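Multidrug resistance protein (Vibrio cholerae, PDB 1YC9) is an outer membrane efflux channel, a trimeric lipoprotein of the outer membrane factor family that probably contributes to resistance against several toxic compounds. Local coordinates at residues A[384-387]-A[388-392]. The protein carries 1 engineered substitution. Numbering follows the deposited sequence.
Sequences LHIA and TNRYQ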
ATOM      1  N   LEU A 384      35.866  34.366   4.266  1.00 28.37           N
ATOM      2  CA  LEU A 384      36.829  33.565   3.553  1.00 29.91           C
ATOM      3  C   LEU A 384      37.802  34.477   2.815  1.00 31.50           C
ATOM      4  O   LEU A 384      38.972  34.197   2.791  1.00 30.07           O
ATOM      5  CB  LEU A 384      36.156  32.687   2.513  1.00 28.63           C
ATOM      6  CG  LEU A 384      37.102  31.833   1.658  1.00 29.50           C
ATOM      7  CD1 LEU A 384      37.950  30.934   2.523  1.00 28.29           C
ATOM      8  CD2 LEU A 384      36.340  31.012   0.667  1.00 29.20           C
ATOM      9  N   HIS A 385      37.258  35.486   2.155  1.00 32.46           N
ATOM     10  CA  HIS A 385      38.055  36.475   1.405  1.00 35.25           C
ATOM     11  C   HIS A 385      39.064  37.118   2.341  1.00 34.24           C
ATOM     12  O   HIS A 385      40.245  37.158   2.021  1.00 36.87           O
ATOM     13  CB  HIS A 385      37.143  37.511   0.704  1.00 35.70           C
ATOM     14  CG  HIS A 385      37.857  38.775   0.297  1.00 43.12           C
ATOM     15  ND1 HIS A 385      38.191  39.054  -1.017  1.00 48.91           N
ATOM     16  CD2 HIS A 385      38.321  39.817   1.036  1.00 46.50           C
ATOM     17  CE1 HIS A 385      38.817  40.222  -1.070  1.00 49.50           C
ATOM     18  NE2 HIS A 385      38.921  40.701   0.164  1.00 49.37           N
ATOM     19  N   ILE A 386      38.641  37.559   3.525  1.00 33.87           N
ATOM     20  CA  ILE A 386      39.550  38.143   4.481  1.00 33.08           C
ATOM     21  C   ILE A 386      40.543  37.099   4.982  1.00 33.69           C
ATOM     22  O   ILE A 386      41.711  37.401   5.140  1.00 31.49           O
ATOM     23  CB  ILE A 386      38.809  38.799   5.654  1.00 33.28           C
ATOM     24  CG1 ILE A 386      38.162  40.100   5.205  1.00 35.48           C
ATOM     25  CG2 ILE A 386      39.722  39.081   6.788  1.00 32.75           C
ATOM     26  CD1 ILE A 386      36.897  40.415   5.899  1.00 36.84           C
ATOM     27  N   ALA A 387      40.077  35.871   5.240  1.00 32.28           N
ATOM     28  CA  ALA A 387      40.958  34.842   5.773  1.00 32.19           C
ATOM     29  C   ALA A 387      42.037  34.489   4.759  1.00 32.30           C
ATOM     30  O   ALA A 387      43.176  34.248   5.150  1.00 31.00           O
ATOM     31  CB  ALA A 387      40.139  33.573   6.154  1.00 31.20           C
ATOM     32  N   THR A 388      41.689  34.455   3.477  1.00 34.50           N
ATOM     33  CA  THR A 388      42.662  34.050   2.478  1.00 37.99           C
ATOM     34  C   THR A 388      43.628  35.207   2.130  1.00 40.21           C
ATOM     35  O   THR A 388      44.793  34.957   1.856  1.00 39.06           O
ATOM     36  CB  THR A 388      42.034  33.523   1.181  1.00 38.36           C
ATOM     37  OG1 THR A 388      41.278  34.543   0.535  1.00 42.45           O
ATOM     38  CG2 THR A 388      40.989  32.377   1.431  1.00 38.05           C
ATOM     39  N   ASN A 389      43.131  36.450   2.101  1.00 41.53           N
ATOM     40  CA  ASN A 389      44.015  37.624   1.929  1.00 42.64           C
ATOM     41  C   ASN A 389      45.032  37.634   3.028  1.00 42.31           C
ATOM     42  O   ASN A 389      46.240  37.653   2.758  1.00 43.97           O
ATOM     43  CB  ASN A 389      43.234  38.936   1.972  1.00 43.14           C
ATOM     44  CG  ASN A 389      42.486  39.210   0.708  1.00 45.04           C
ATOM     45  OD1 ASN A 389      42.843  38.742  -0.357  1.00 50.77           O
ATOM     46  ND2 ASN A 389      41.418  40.007   0.817  1.00 51.42           N
ATOM     47  N   ARG A 390      44.559  37.551   4.268  1.00 42.38           N
ATOM     48  CA  ARG A 390      45.419  37.463   5.431  1.00 42.13           C
ATOM     49  C   ARG A 390      46.377  36.271   5.348  1.00 43.51           C
ATOM     50  O   ARG A 390      47.530  36.337   5.830  1.00 42.91           O
ATOM     51  CB  ARG A 390      44.614  37.379   6.738  1.00 42.25           C
ATOM     52  CG  ARG A 390      44.090  38.717   7.257  1.00 42.64           C
ATOM     53  CD  ARG A 390      43.116  38.616   8.430  1.00 43.94           C
ATOM     54  NE  ARG A 390      43.751  38.475   9.738  1.00 45.84           N
ATOM     55  CZ  ARG A 390      44.452  39.429  10.367  1.00 46.56           C
ATOM     56  NH1 ARG A 390      44.659  40.632   9.818  1.00 45.71           N
ATOM     57  NH2 ARG A 390      44.960  39.172  11.566  1.00 48.48           N
ATOM     58  N   TYR A 391      45.907  35.165   4.776  1.00 43.26           N
ATOM     59  CA  TYR A 391      46.789  34.011   4.621  1.00 43.97           C
ATOM     60  C   TYR A 391      47.864  34.309   3.551  1.00 44.75           C
ATOM     61  O   TYR A 391      49.018  34.107   3.767  1.00 44.95           O
ATOM     62  CB  TYR A 391      46.007  32.724   4.294  1.00 43.59           C
ATOM     63  CG  TYR A 391      46.903  31.516   4.329  1.00 39.15           C
ATOM     64  CD1 TYR A 391      47.235  30.914   5.516  1.00 36.26           C
ATOM     65  CD2 TYR A 391      47.467  31.023   3.163  1.00 40.11           C
ATOM     66  CE1 TYR A 391      48.106  29.810   5.549  1.00 38.02           C
ATOM     67  CE2 TYR A 391      48.342  29.935   3.187  1.00 38.28           C
ATOM     68  CZ  TYR A 391      48.651  29.331   4.381  1.00 38.47           C
ATOM     69  OH  TYR A 391      49.516  28.240   4.401  1.00 39.83           O
ATOM     70  N   GLN A 392      47.472  34.813   2.396  1.00 47.57           N
ATOM     71  CA  GLN A 392      48.421  35.129   1.343  1.00 49.04           C
ATOM     72  C   GLN A 392      49.431  36.209   1.814  1.00 50.27           C
ATOM     73  O   GLN A 392      50.337  36.560   1.053  1.00 51.29           O
ATOM     74  CB  GLN A 392      47.677  35.576   0.067  1.00 49.63           C
ATOM     75  CG  GLN A 392      46.831  34.473  -0.633  1.00 51.12           C
ATOM     76  CD  GLN A 392      46.176  34.925  -1.960  1.00 54.52           C
ATOM     77  OE1 GLN A 392      45.326  35.826  -1.987  1.00 55.03           O
ATOM     78  NE2 GLN A 392      46.556  34.276  -3.052  1.00 57.26           N
TER
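Asn389 leans its carboxamide over one face of the His385 imidazole, one turn earlier on helix 326-391. From CB, which lies 3.5 Å from His385 O, the Asn389 chain turns back along the helix because CG is anti to its own carbonyl carbon (chi1 -76°). CG then sits 3.9 Å above the ring plane, nearer the ring's edge than its centre. As modelled, Asn389 ND2 stands over the face above His385 NE2 at 2.7 Å, too close for relaxed packing, so the fine placing of both groups is doubtful; OD1 stays farther away. Amide and imidazole planes stand 84° apart, so the two do not stack flat. Asn389 N also donates to His385 O at 3.0 Å. Thr388 CG2 makes an apolar contact with Leu384 CD1 at 3.5 Å, while OG1 turns back to the carbonyls of Leu384 and His385; Leu384 continues onto Ala404 and Leu408 of helix 398-433. On another side, Ile386 CG2 and Arg390 CD run alongside each other at 3.8 Å; Ile386 packs on Leu189, and Arg390 on Thr188, of a neighbouring subunit. Tyr391 N donates to Ala387 O at 2.9 Å, and the Tyr391 ring makes a cation-pi contact with Arg181 of helix 117-183. These i to i+4 pairs belong to the end of a predicted coiled coil, at the tip of an outer membrane factor's alpha-helical barrel far from the membrane beta strands.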